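Local coordinates for lantibiotic dehydratase (PDB 5EHK), which probably uses glutamyl-tRNA to dehydrate serine and threonine residues of the precursor peptide in the biosynthesis of the lantibiotic NAI-107, at residues 490-495 with 659-664; 393-398 with 482-487; 178-183 with 321-326. All blocks are in the same frame, centred on the assembly; numbering follows the deposited sequence.

Contact 1 (490-495 with 659-664); sequences DEAAPA and GQRLWE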
ATOM      1  N   ASP A 490     -22.522  -0.144   9.046  1.00 23.93           N
ATOM      2  CA  ASP A 490     -23.221  -1.288   9.602  1.00 27.31           C
ATOM      3  C   ASP A 490     -24.092  -0.854  10.761  1.00 33.57           C
ATOM      4  O   ASP A 490     -24.143   0.340  11.104  1.00 34.70           O
ATOM      5  CB  ASP A 490     -22.252  -2.396  10.048  1.00 28.77           C
ATOM      6  CG  ASP A 490     -21.460  -2.035  11.301  1.00 28.13           C
ATOM      7  OD1 ASP A 490     -21.415  -0.847  11.702  1.00 24.81           O
ATOM      8  OD2 ASP A 490     -20.873  -2.963  11.892  1.00 29.04           O
ATOM      9  N   GLU A 491     -24.762  -1.830  11.373  1.00 36.93           N
ATOM     10  CA  GLU A 491     -25.564  -1.576  12.561  1.00 34.08           C
ATOM     11  C   GLU A 491     -24.656  -1.587  13.795  1.00 28.85           C
ATOM     12  O   GLU A 491     -24.181  -2.641  14.236  1.00 24.53           O
ATOM     13  CB  GLU A 491     -26.706  -2.599  12.684  1.00 33.00           C
ATOM     14  CG  GLU A 491     -28.094  -1.998  12.509  1.00 39.21           C
ATOM     15  CD  GLU A 491     -29.063  -2.392  13.630  1.00 54.09           C
ATOM     16  OE1 GLU A 491     -29.617  -3.517  13.587  1.00 56.07           O
ATOM     17  OE2 GLU A 491     -29.283  -1.572  14.550  1.00 54.03           O
ATOM     18  N   ALA A 492     -24.414  -0.396  14.341  1.00 27.47           N
ATOM     19  CA  ALA A 492     -23.516  -0.251  15.480  1.00 25.43           C
ATOM     20  C   ALA A 492     -24.053  -0.925  16.763  1.00 24.05           C
ATOM     21  O   ALA A 492     -25.092  -0.552  17.284  1.00 27.38           O
ATOM     22  CB  ALA A 492     -23.219   1.217  15.712  1.00 16.69           C
ATOM     23  N   ALA A 493     -23.308  -1.892  17.284  1.00 18.40           N
ATOM     24  CA  ALA A 493     -23.729  -2.666  18.442  1.00 17.48           C
ATOM     25  C   ALA A 493     -23.576  -1.916  19.764  1.00 22.12           C
ATOM     26  O   ALA A 493     -22.534  -1.306  20.021  1.00 20.18           O
ATOM     27  CB  ALA A 493     -22.936  -3.953  18.496  1.00 23.69           C
ATOM     28  N   PRO A 494     -24.593  -2.006  20.639  1.00 23.32           N
ATOM     29  CA  PRO A 494     -24.531  -1.314  21.939  1.00 23.32           C
ATOM     30  C   PRO A 494     -23.348  -1.742  22.833  1.00 18.21           C
ATOM     31  O   PRO A 494     -22.899  -0.940  23.648  1.00 18.55           O
ATOM     32  CB  PRO A 494     -25.894  -1.640  22.578  1.00 17.31           C
ATOM     33  CG  PRO A 494     -26.396  -2.831  21.823  1.00 18.53           C
ATOM     34  CD  PRO A 494     -25.902  -2.646  20.427  1.00 15.65           C
ATOM     35  N   ALA A 495     -22.844  -2.961  22.667  1.00 14.71           N
ATOM     36  CA  ALA A 495     -21.681  -3.408  23.430  1.00 15.70           C
ATOM     37  C   ALA A 495     -20.416  -2.628  23.102  1.00 17.41           C
ATOM     38  O   ALA A 495     -19.436  -2.694  23.832  1.00 15.42           O
ATOM     39  CB  ALA A 495     -21.440  -4.880  23.197  1.00 22.69           C
ATOM     40  N   GLY A 659     -11.407  -1.828  22.213  1.00 11.61           N
ATOM     41  CA  GLY A 659     -12.697  -2.423  22.466  1.00 12.88           C
ATOM     42  C   GLY A 659     -13.835  -1.431  22.420  1.00 17.92           C
ATOM     43  O   GLY A 659     -14.985  -1.801  22.610  1.00 22.60           O
ATOM     44  N   GLN A 660     -13.531  -0.166  22.181  1.00 13.86           N
ATOM     45  CA  GLN A 660     -14.581   0.828  22.067  1.00 13.01           C
ATOM     46  C   GLN A 660     -14.708   1.382  20.636  1.00 18.82           C
ATOM     47  O   GLN A 660     -13.719   1.832  20.041  1.00 20.33           O
ATOM     48  CB  GLN A 660     -14.287   1.978  23.010  1.00 11.39           C
ATOM     49  CG  GLN A 660     -13.964   1.574  24.440  1.00 13.81           C
ATOM     50  CD  GLN A 660     -13.765   2.794  25.308  1.00 11.64           C
ATOM     51  OE1 GLN A 660     -14.647   3.618  25.404  1.00 14.82           O
ATOM     52  NE2 GLN A 660     -12.566   2.973  25.847  1.00 13.36           N
ATOM     53  N   ARG A 661     -15.918   1.376  20.089  1.00 12.29           N
ATOM     54  CA  ARG A 661     -16.151   2.036  18.810  1.00 12.91           C
ATOM     55  C   ARG A 661     -16.188   3.574  18.947  1.00 14.64           C
ATOM     56  O   ARG A 661     -16.995   4.115  19.687  1.00 14.94           O
ATOM     57  CB  ARG A 661     -17.429   1.506  18.171  1.00 15.47           C
ATOM     58  CG  ARG A 661     -17.821   2.222  16.905  1.00 13.84           C
ATOM     59  CD  ARG A 661     -18.875   1.453  16.157  1.00 16.56           C
ATOM     60  NE  ARG A 661     -19.087   2.009  14.827  1.00 19.84           N
ATOM     61  CZ  ARG A 661     -19.775   1.409  13.858  1.00 23.18           C
ATOM     62  NH1 ARG A 661     -20.340   0.210  14.049  1.00 14.77           N
ATOM     63  NH2 ARG A 661     -19.892   2.023  12.691  1.00 23.93           N
ATOM     64  N   LEU A 662     -15.289   4.270  18.254  1.00 14.68           N
ATOM     65  CA  LEU A 662     -15.034   5.676  18.539  1.00 11.42           C
ATOM     66  C   LEU A 662     -15.654   6.633  17.539  1.00 13.47           C
ATOM     67  O   LEU A 662     -15.356   6.562  16.359  1.00 15.66           O
ATOM     68  CB  LEU A 662     -13.537   5.922  18.558  1.00 14.46           C
ATOM     69  CG  LEU A 662     -12.641   5.047  19.427  1.00 11.44           C
ATOM     70  CD1 LEU A 662     -11.213   5.437  19.107  1.00 12.04           C
ATOM     71  CD2 LEU A 662     -12.925   5.281  20.882  1.00 10.42           C
ATOM     72  N   TRP A 663     -16.460   7.572  18.028  1.00 16.06           N
ATOM     73  CA  TRP A 663     -17.136   8.542  17.177  1.00 13.49           C
ATOM     74  C   TRP A 663     -16.090   9.423  16.448  1.00 17.07           C
ATOM     75  O   TRP A 663     -14.962   9.589  16.923  1.00 16.83           O
ATOM     76  CB  TRP A 663     -18.062   9.409  18.039  1.00 14.23           C
ATOM     77  CG  TRP A 663     -17.286  10.439  18.755  1.00 15.80           C
ATOM     78  CD1 TRP A 663     -16.561  10.275  19.896  1.00 15.31           C
ATOM     79  CD2 TRP A 663     -17.082  11.789  18.332  1.00 14.78           C
ATOM     80  NE1 TRP A 663     -15.928  11.453  20.228  1.00 14.99           N
ATOM     81  CE2 TRP A 663     -16.226  12.399  19.282  1.00 14.36           C
ATOM     82  CE3 TRP A 663     -17.536  12.544  17.244  1.00 12.58           C
ATOM     83  CZ2 TRP A 663     -15.816  13.729  19.180  1.00 15.79           C
ATOM     84  CZ3 TRP A 663     -17.130  13.866  17.134  1.00 14.56           C
ATOM     85  CH2 TRP A 663     -16.279  14.447  18.102  1.00 20.86           C
ATOM     86  N   GLU A 664     -16.451   9.975  15.290  1.00 19.53           N
ATOM     87  CA  GLU A 664     -15.584  10.928  14.594  1.00 15.63           C
ATOM     88  C   GLU A 664     -16.460  12.015  14.042  1.00 15.88           C
ATOM     89  O   GLU A 664     -17.658  11.810  13.865  1.00 23.24           O
ATOM     90  CB  GLU A 664     -14.904  10.267  13.403  1.00 18.08           C
ATOM     91  CG  GLU A 664     -14.123   9.024  13.680  1.00 23.14           C
ATOM     92  CD  GLU A 664     -13.300   8.608  12.482  1.00 36.84           C
ATOM     93  OE1 GLU A 664     -13.623   9.047  11.351  1.00 37.99           O
ATOM     94  OE2 GLU A 664     -12.342   7.827  12.665  1.00 43.78           O
TER
HETATM   95  O   HOH W   1     -20.492  -1.823  16.329  1.00 26.66           O
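Asp490 and Arg661 form a salt bridge between two loops, with Ala492 packed against the same guanidinium. The main bond runs from Arg661 NH1 to Asp490 OD1, 2.8 Å long and nearly straight, with an N-H...O angle of 165°. OD1 receives it on its syn lone pair, and lies close to the guanidinium plane, at the edge of the group. A second, weak bond of 3.4 Å joins Arg661 NH2 to the same Asp490 OD1. Both bonds end on OD1, while Asp490 OD2 stays 3.9 Å from Arg661 NH1, so this is not a two-oxygen, two-nitrogen bridge; the two planes are also tilted by 38°. Ala492 CB sits over one guanidinium face, 3.5 Å from Arg661 NH1. A water adds a further link: it also lies in the guanidinium plane and accepts from Arg661 NH1 (3.1 Å) and from Ala493 N (3.0 Å).

Arg661 has CG anti to its backbone N (chi1 175°) and stays extended to NE, which carries the guanidinium across to Asp490. The closest CA pair, Ala492 CA and Arg661 CA, is 8.4 Å apart. Behind this shell, the main partner of Arg661 NH2 is the carbonyl of Ser397, while Trp394 NE1 donates to the Arg661 carbonyl and Asp496 bonds its backbone.

The loop between helix 481-487 and strand 500-508 is thus tied to the loop following helix 647-656. The end of helix 380-395 packs alongside through Trp394 on Ala492, and Trp663 reaches both that helix and strand 500-508.

Contact 2 (393-398 with 482-487); sequences LWRLSP and ETIAEL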
ATOM      1  N   LEU A 393     -23.589  10.705  15.226  1.00 24.53           N
ATOM      2  CA  LEU A 393     -22.169  10.595  14.932  1.00 21.82           C
ATOM      3  C   LEU A 393     -21.634   9.222  15.277  1.00 24.21           C
ATOM      4  O   LEU A 393     -20.762   8.700  14.594  1.00 30.34           O
ATOM      5  CB  LEU A 393     -21.365  11.644  15.684  1.00 18.20           C
ATOM      6  CG  LEU A 393     -21.525  13.055  15.125  1.00 21.43           C
ATOM      7  CD1 LEU A 393     -20.539  13.975  15.816  1.00 21.06           C
ATOM      8  CD2 LEU A 393     -21.362  13.104  13.608  1.00 17.68           C
ATOM      9  N   TRP A 394     -22.120   8.641  16.360  1.00 25.19           N
ATOM     10  CA  TRP A 394     -21.634   7.322  16.711  1.00 23.04           C
ATOM     11  C   TRP A 394     -22.126   6.296  15.713  1.00 21.76           C
ATOM     12  O   TRP A 394     -21.355   5.467  15.263  1.00 24.43           O
ATOM     13  CB  TRP A 394     -22.030   6.931  18.140  1.00 20.13           C
ATOM     14  CG  TRP A 394     -21.487   5.595  18.559  1.00 18.19           C
ATOM     15  CD1 TRP A 394     -20.200   5.302  18.887  1.00 13.45           C
ATOM     16  CD2 TRP A 394     -22.230   4.380  18.721  1.00 14.74           C
ATOM     17  NE1 TRP A 394     -20.093   3.970  19.227  1.00 13.98           N
ATOM     18  CE2 TRP A 394     -21.329   3.389  19.138  1.00 12.72           C
ATOM     19  CE3 TRP A 394     -23.572   4.038  18.559  1.00 14.12           C
ATOM     20  CZ2 TRP A 394     -21.724   2.090  19.389  1.00 16.04           C
ATOM     21  CZ3 TRP A 394     -23.959   2.747  18.803  1.00 13.00           C
ATOM     22  CH2 TRP A 394     -23.045   1.787  19.211  1.00 14.21           C
ATOM     23  N   ARG A 395     -23.396   6.364  15.331  1.00 21.83           N
ATOM     24  CA  ARG A 395     -23.930   5.336  14.451  1.00 21.21           C
ATOM     25  C   ARG A 395     -23.252   5.386  13.086  1.00 21.03           C
ATOM     26  O   ARG A 395     -23.181   4.370  12.391  1.00 24.86           O
ATOM     27  CB  ARG A 395     -25.446   5.444  14.307  1.00 22.49           C
ATOM     28  CG  ARG A 395     -26.246   5.183  15.567  1.00 27.12           C
ATOM     29  CD  ARG A 395     -27.729   5.526  15.331  1.00 26.88           C
ATOM     30  NE  ARG A 395     -28.349   4.672  14.317  1.00 21.46           N
ATOM     31  CZ  ARG A 395     -29.368   5.053  13.551  1.00 26.20           C
ATOM     32  NH1 ARG A 395     -29.865   6.283  13.660  1.00 22.63           N
ATOM     33  NH2 ARG A 395     -29.882   4.209  12.663  1.00 25.74           N
ATOM     34  N   LEU A 396     -22.765   6.578  12.739  1.00 21.76           N
ATOM     35  CA  LEU A 396     -22.155   6.907  11.447  1.00 23.23           C
ATOM     36  C   LEU A 396     -20.643   6.700  11.418  1.00 22.36           C
ATOM     37  O   LEU A 396     -19.976   6.965  10.412  1.00 25.58           O
ATOM     38  CB  LEU A 396     -22.426   8.379  11.129  1.00 19.72           C
ATOM     39  CG  LEU A 396     -23.869   8.716  10.769  1.00 24.85           C
ATOM     40  CD1 LEU A 396     -24.007  10.196  10.450  1.00 23.30           C
ATOM     41  CD2 LEU A 396     -24.362   7.847   9.622  1.00 19.51           C
ATOM     42  N   SER A 397     -20.106   6.257  12.540  1.00 19.66           N
ATOM     43  CA  SER A 397     -18.672   6.069  12.713  1.00 21.74           C
ATOM     44  C   SER A 397     -18.173   4.813  11.978  1.00 19.04           C
ATOM     45  O   SER A 397     -18.978   3.964  11.572  1.00 16.58           O
ATOM     46  CB  SER A 397     -18.360   5.996  14.213  1.00 19.72           C
ATOM     47  OG  SER A 397     -18.930   4.827  14.775  1.00 20.88           O
ATOM     48  N   PRO A 398     -16.852   4.721  11.753  1.00 19.94           N
ATOM     49  CA  PRO A 398     -16.256   3.513  11.136  1.00 21.57           C
ATOM     50  C   PRO A 398     -16.500   2.203  11.927  1.00 19.97           C
ATOM     51  O   PRO A 398     -16.509   2.201  13.153  1.00 17.37           O
ATOM     52  CB  PRO A 398     -14.760   3.837  11.113  1.00 24.10           C
ATOM     53  CG  PRO A 398     -14.683   5.377  11.180  1.00 21.84           C
ATOM     54  CD  PRO A 398     -15.862   5.794  11.988  1.00 19.46           C
ATOM     55  N   GLU A 482     -33.870   7.898   7.572  1.00 46.65           N
ATOM     56  CA  GLU A 482     -33.679   7.200   6.294  1.00 40.35           C
ATOM     57  C   GLU A 482     -32.335   7.560   5.678  1.00 41.16           C
ATOM     58  O   GLU A 482     -31.729   6.758   4.965  1.00 38.52           O
ATOM     59  CB  GLU A 482     -34.806   7.490   5.287  1.00 43.03           C
ATOM     60  CG  GLU A 482     -36.121   6.710   5.501  1.00 56.51           C
ATOM     61  CD  GLU A 482     -37.009   7.222   6.656  1.00 64.39           C
ATOM     62  OE1 GLU A 482     -36.618   8.164   7.393  1.00 57.84           O
ATOM     63  OE2 GLU A 482     -38.123   6.671   6.819  1.00 70.97           O
ATOM     64  N   THR A 483     -31.860   8.765   5.955  1.00 37.92           N
ATOM     65  CA  THR A 483     -30.562   9.151   5.444  1.00 35.50           C
ATOM     66  C   THR A 483     -29.477   8.412   6.217  1.00 33.74           C
ATOM     67  O   THR A 483     -28.505   7.955   5.631  1.00 30.39           O
ATOM     68  CB  THR A 483     -30.320  10.669   5.535  1.00 36.32           C
ATOM     69  OG1 THR A 483     -31.438  11.381   4.994  1.00 37.87           O
ATOM     70  CG2 THR A 483     -29.067  11.048   4.767  1.00 29.38           C
ATOM     71  N   ILE A 484     -29.653   8.297   7.533  1.00 35.92           N
ATOM     72  CA  ILE A 484     -28.655   7.667   8.400  1.00 31.77           C
ATOM     73  C   ILE A 484     -28.538   6.178   8.114  1.00 29.70           C
ATOM     74  O   ILE A 484     -27.434   5.638   8.054  1.00 26.51           O
ATOM     75  CB  ILE A 484     -28.990   7.873   9.885  1.00 33.39           C
ATOM     76  CG1 ILE A 484     -28.759   9.325  10.279  1.00 27.28           C
ATOM     77  CG2 ILE A 484     -28.167   6.940  10.771  1.00 24.68           C
ATOM     78  CD1 ILE A 484     -29.169   9.611  11.685  1.00 23.27           C
ATOM     79  N   ALA A 485     -29.681   5.531   7.908  1.00 25.82           N
ATOM     80  CA  ALA A 485     -29.711   4.121   7.537  1.00 28.89           C
ATOM     81  C   ALA A 485     -28.949   3.809   6.235  1.00 34.30           C
ATOM     82  O   ALA A 485     -28.617   2.647   5.968  1.00 34.29           O
ATOM     83  CB  ALA A 485     -31.141   3.635   7.429  1.00 29.12           C
ATOM     84  N   GLU A 486     -28.685   4.838   5.431  1.00 29.68           N
ATOM     85  CA  GLU A 486     -28.020   4.648   4.151  1.00 32.65           C
ATOM     86  C   GLU A 486     -26.528   4.846   4.252  1.00 35.02           C
ATOM     87  O   GLU A 486     -25.780   4.309   3.439  1.00 45.44           O
ATOM     88  CB  GLU A 486     -28.496   5.641   3.092  1.00 34.42           C
ATOM     89  CG  GLU A 486     -29.570   5.158   2.172  1.00 31.46           C
ATOM     90  CD  GLU A 486     -29.811   6.165   1.077  1.00 54.29           C
ATOM     91  OE1 GLU A 486     -30.729   7.016   1.194  1.00 54.07           O
ATOM     92  OE2 GLU A 486     -29.030   6.107   0.092  1.00 55.74           O
ATOM     93  N   LEU A 487     -26.090   5.641   5.217  1.00 27.11           N
ATOM     94  CA  LEU A 487     -24.682   5.963   5.331  1.00 23.09           C
ATOM     95  C   LEU A 487     -23.950   5.025   6.258  1.00 24.10           C
ATOM     96  O   LEU A 487     -22.730   4.960   6.222  1.00 28.84           O
ATOM     97  CB  LEU A 487     -24.531   7.388   5.836  1.00 23.74           C
ATOM     98  CG  LEU A 487     -25.284   8.389   4.964  1.00 29.12           C
ATOM     99  CD1 LEU A 487     -25.327   9.785   5.570  1.00 20.41           C
ATOM    100  CD2 LEU A 487     -24.596   8.424   3.628  1.00 28.21           C
TER
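Arg395 lays its guanidinium against Ile484, whose CG2 lies 3.3 Å above the plane, nearer its edge than its centre. The nearest atom pair is Arg395 NH1 with Ile484 CG2 at 3.4 Å, and Ile484 CD1 also approaches Arg395 NH1, at 3.9 Å. A bend at chi3 (64°) turns the arginine chain, which meets the isoleucine at about a right angle. The charged end finds its partner just ahead of the second segment, where Arg395 NH2 forms a salt bridge with Glu481, so one side chain combines apolar cover and ionic pairing. Next in sequence, Leu396 extends CD2 toward two residues one helical turn apart: Leu487 CB at 3.8 Å and Ile484 CG2 at 4.1 Å.

The C-terminal end of helix 380-395 packs here on the side of the short helix 481-487, through its last residue and the one after it. That short helix is backed by helix 460-471, where Leu487 touches Ala461 and Leu462.

Ser397 then folds back on the finished helix. Its OG donates to Trp394 O over 2.6 Å, in the carbonyl plane with a C=O...OG angle of 147°, and Ser397 N bonds the same Trp394 O at 3.1 Å.

Contact 3 (178-183 with 321-326); sequences LSAVHR and AALVAA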
ATOM      1  N   LEU A 178      11.642  24.967  34.068  1.00 39.21           N
ATOM      2  CA  LEU A 178      12.582  23.856  34.021  1.00 37.85           C
ATOM      3  C   LEU A 178      14.044  24.317  33.958  1.00 41.42           C
ATOM      4  O   LEU A 178      14.914  23.685  34.556  1.00 43.16           O
ATOM      5  CB  LEU A 178      12.230  22.872  32.890  1.00 34.92           C
ATOM      6  CG  LEU A 178      11.021  21.975  33.206  1.00 27.95           C
ATOM      7  CD1 LEU A 178      10.475  21.292  31.961  1.00 19.34           C
ATOM      8  CD2 LEU A 178      11.336  20.959  34.298  1.00 23.99           C
ATOM      9  N   SER A 179      14.313  25.427  33.272  1.00 41.13           N
ATOM     10  CA  SER A 179      15.662  26.013  33.286  1.00 45.55           C
ATOM     11  C   SER A 179      16.185  26.250  34.702  1.00 46.42           C
ATOM     12  O   SER A 179      17.365  26.022  34.989  1.00 46.26           O
ATOM     13  CB  SER A 179      15.745  27.296  32.456  1.00 46.13           C
ATOM     14  OG  SER A 179      15.778  26.990  31.070  1.00 51.05           O
ATOM     15  N   ALA A 180      15.299  26.706  35.578  1.00 40.80           N
ATOM     16  CA  ALA A 180      15.649  26.941  36.971  1.00 43.44           C
ATOM     17  C   ALA A 180      15.752  25.646  37.783  1.00 45.73           C
ATOM     18  O   ALA A 180      16.627  25.519  38.642  1.00 51.11           O
ATOM     19  CB  ALA A 180      14.655  27.901  37.615  1.00 41.14           C
ATOM     20  N   VAL A 181      14.848  24.702  37.531  1.00 45.34           N
ATOM     21  CA  VAL A 181      14.835  23.438  38.263  1.00 43.66           C
ATOM     22  C   VAL A 181      16.149  22.705  38.025  1.00 43.94           C
ATOM     23  O   VAL A 181      16.711  22.090  38.936  1.00 43.44           O
ATOM     24  CB  VAL A 181      13.649  22.536  37.821  1.00 45.24           C
ATOM     25  CG1 VAL A 181      13.698  21.195  38.529  1.00 36.73           C
ATOM     26  CG2 VAL A 181      12.300  23.231  38.074  1.00 35.18           C
ATOM     27  N   HIS A 182      16.645  22.811  36.793  1.00 45.60           N
ATOM     28  CA  HIS A 182      17.941  22.259  36.406  1.00 44.11           C
ATOM     29  C   HIS A 182      19.066  22.821  37.271  1.00 46.28           C
ATOM     30  O   HIS A 182      19.941  22.080  37.719  1.00 50.92           O
ATOM     31  CB  HIS A 182      18.230  22.592  34.945  1.00 38.13           C
ATOM     32  CG  HIS A 182      17.349  21.874  33.976  1.00 43.81           C
ATOM     33  ND1 HIS A 182      17.316  22.180  32.634  1.00 48.92           N
ATOM     34  CD2 HIS A 182      16.464  20.864  34.157  1.00 40.91           C
ATOM     35  CE1 HIS A 182      16.450  21.388  32.025  1.00 43.39           C
ATOM     36  NE2 HIS A 182      15.915  20.585  32.928  1.00 41.91           N
ATOM     37  N   ARG A 183      19.025  24.130  37.520  1.00 47.71           N
ATOM     38  CA  ARG A 183      20.063  24.801  38.297  1.00 44.82           C
ATOM     39  C   ARG A 183      19.982  24.344  39.731  1.00 46.31           C
ATOM     40  O   ARG A 183      21.004  24.182  40.390  1.00 53.91           O
ATOM     41  CB  ARG A 183      19.912  26.318  38.218  1.00 45.31           C
ATOM     42  CG  ARG A 183      20.394  26.938  36.902  1.00 55.08           C
ATOM     43  CD  ARG A 183      19.871  28.361  36.728  1.00 58.40           C
ATOM     44  NE  ARG A 183      20.244  29.251  37.828  1.00 66.57           N
ATOM     45  CZ  ARG A 183      19.657  30.421  38.073  1.00 65.84           C
ATOM     46  NH1 ARG A 183      18.650  30.835  37.314  1.00 58.30           N
ATOM     47  NH2 ARG A 183      20.060  31.167  39.092  1.00 70.48           N
ATOM     48  N   ALA A 321      19.713  29.439  47.061  1.00 65.81           N
ATOM     49  CA  ALA A 321      18.675  30.155  47.812  1.00 64.41           C
ATOM     50  C   ALA A 321      18.462  31.553  47.230  1.00 53.92           C
ATOM     51  O   ALA A 321      17.439  32.185  47.482  1.00 53.82           O
ATOM     52  CB  ALA A 321      19.011  30.225  49.315  1.00 56.08           C
ATOM     53  N   ALA A 322      19.431  32.023  46.444  1.00 52.95           N
ATOM     54  CA  ALA A 322      19.273  33.268  45.702  1.00 53.21           C
ATOM     55  C   ALA A 322      18.243  33.033  44.603  1.00 58.17           C
ATOM     56  O   ALA A 322      17.277  33.789  44.468  1.00 57.79           O
ATOM     57  CB  ALA A 322      20.596  33.714  45.110  1.00 52.11           C
ATOM     58  N   LEU A 323      18.450  31.956  43.840  1.00 66.70           N
ATOM     59  CA  LEU A 323      17.524  31.517  42.795  1.00 56.55           C
ATOM     60  C   LEU A 323      16.165  31.220  43.388  1.00 56.97           C
ATOM     61  O   LEU A 323      15.139  31.524  42.774  1.00 55.72           O
ATOM     62  CB  LEU A 323      18.035  30.241  42.121  1.00 59.92           C
ATOM     63  CG  LEU A 323      17.200  29.654  40.974  1.00 55.78           C
ATOM     64  CD1 LEU A 323      16.752  30.732  40.004  1.00 56.89           C
ATOM     65  CD2 LEU A 323      17.958  28.567  40.240  1.00 50.57           C
ATOM     66  N   VAL A 324      16.158  30.611  44.573  1.00 52.88           N
ATOM     67  CA  VAL A 324      14.905  30.286  45.241  1.00 51.65           C
ATOM     68  C   VAL A 324      14.108  31.544  45.531  1.00 49.60           C
ATOM     69  O   VAL A 324      12.929  31.629  45.200  1.00 56.29           O
ATOM     70  CB  VAL A 324      15.134  29.459  46.526  1.00 58.57           C
ATOM     71  CG1 VAL A 324      13.903  29.473  47.422  1.00 48.78           C
ATOM     72  CG2 VAL A 324      15.488  28.025  46.165  1.00 58.00           C
ATOM     73  N   ALA A 325      14.765  32.545  46.101  1.00 52.08           N
ATOM     74  CA  ALA A 325      14.084  33.794  46.416  1.00 54.14           C
ATOM     75  C   ALA A 325      13.574  34.465  45.135  1.00 46.30           C
ATOM     76  O   ALA A 325      12.426  34.891  45.080  1.00 39.56           O
ATOM     77  CB  ALA A 325      14.992  34.720  47.222  1.00 40.55           C
ATOM     78  N   ALA A 326      14.415  34.523  44.104  1.00 41.32           N
ATOM     79  CA  ALA A 326      14.016  35.044  42.793  1.00 50.56           C
ATOM     80  C   ALA A 326      12.778  34.349  42.172  1.00 55.39           C
ATOM     81  O   ALA A 326      12.058  34.937  41.357  1.00 54.22           O
ATOM     82  CB  ALA A 326      15.200  34.964  41.832  1.00 50.83           C
TER
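Leu323 supplies the larger part of the buried surface, inserting its branched end between Arg183 and Ala180 of the facing helix. With CG anti to the backbone N (chi1 -179°), the side chain stretches out from helix 318-339, and both methyls meet the arginine. Leu323 CD2 lies over the centre of the Arg183 guanidinium, 3.3 Å above the plane. Leu323 CD1 is also 3.3 Å from Arg183 NH1, so the leucine meets a face of the charged group with both branches.

Arg183 ranks second. Its chain leaves the helix with CG beside the backbone N and bends at chi3 (57°), which brings the flat end round over the leucine. The aliphatic base joins in: Arg183 CB approaches Leu323 CD2 to 3.6 Å. The polar edge is engaged elsewhere, since Arg183 NH1 makes a weak hydrogen bond to the carbonyl of Val359.

Ala180 sits one turn earlier on the same side of its helix. Ala180 CB is 4.3 Å from Leu323 CD1, and Ala180 O is 3.7 Å from Leu323 CD2. A small side chain here is consistent with the close approach of the helices, where Ala180 CA and Leu323 CA are 7.6 Å apart.

The contact is helix-to-helix packing by van der Waals contact, joining helix 174-185 to helix 318-339. Helix 346-359, the next one along the chain, adds Val359 at its end, which touches both Leu323 and Ala326.

Overall arrangement
Along the chain the order is contact 3, contact 2, contact 1, and all six segments belong to the N-terminal lantibiotic dehydratase region. Contacts 1 and 2 are neighbours, their centres 11 Å apart: only two residues separate 482-487 from 490-495, and 659-664 bonds with 393-398. They therefore form one continuous patch where the end of helix 380-395, helix 481-487 and two loops converge. Contact 3 is remote, with its centre 50 Å from that of contact 1 and 56 Å from that of contact 2, on the far side of the chain's centre from contact 2. It joins helices 174-185 and 318-339 in a separate part of the N-terminal region.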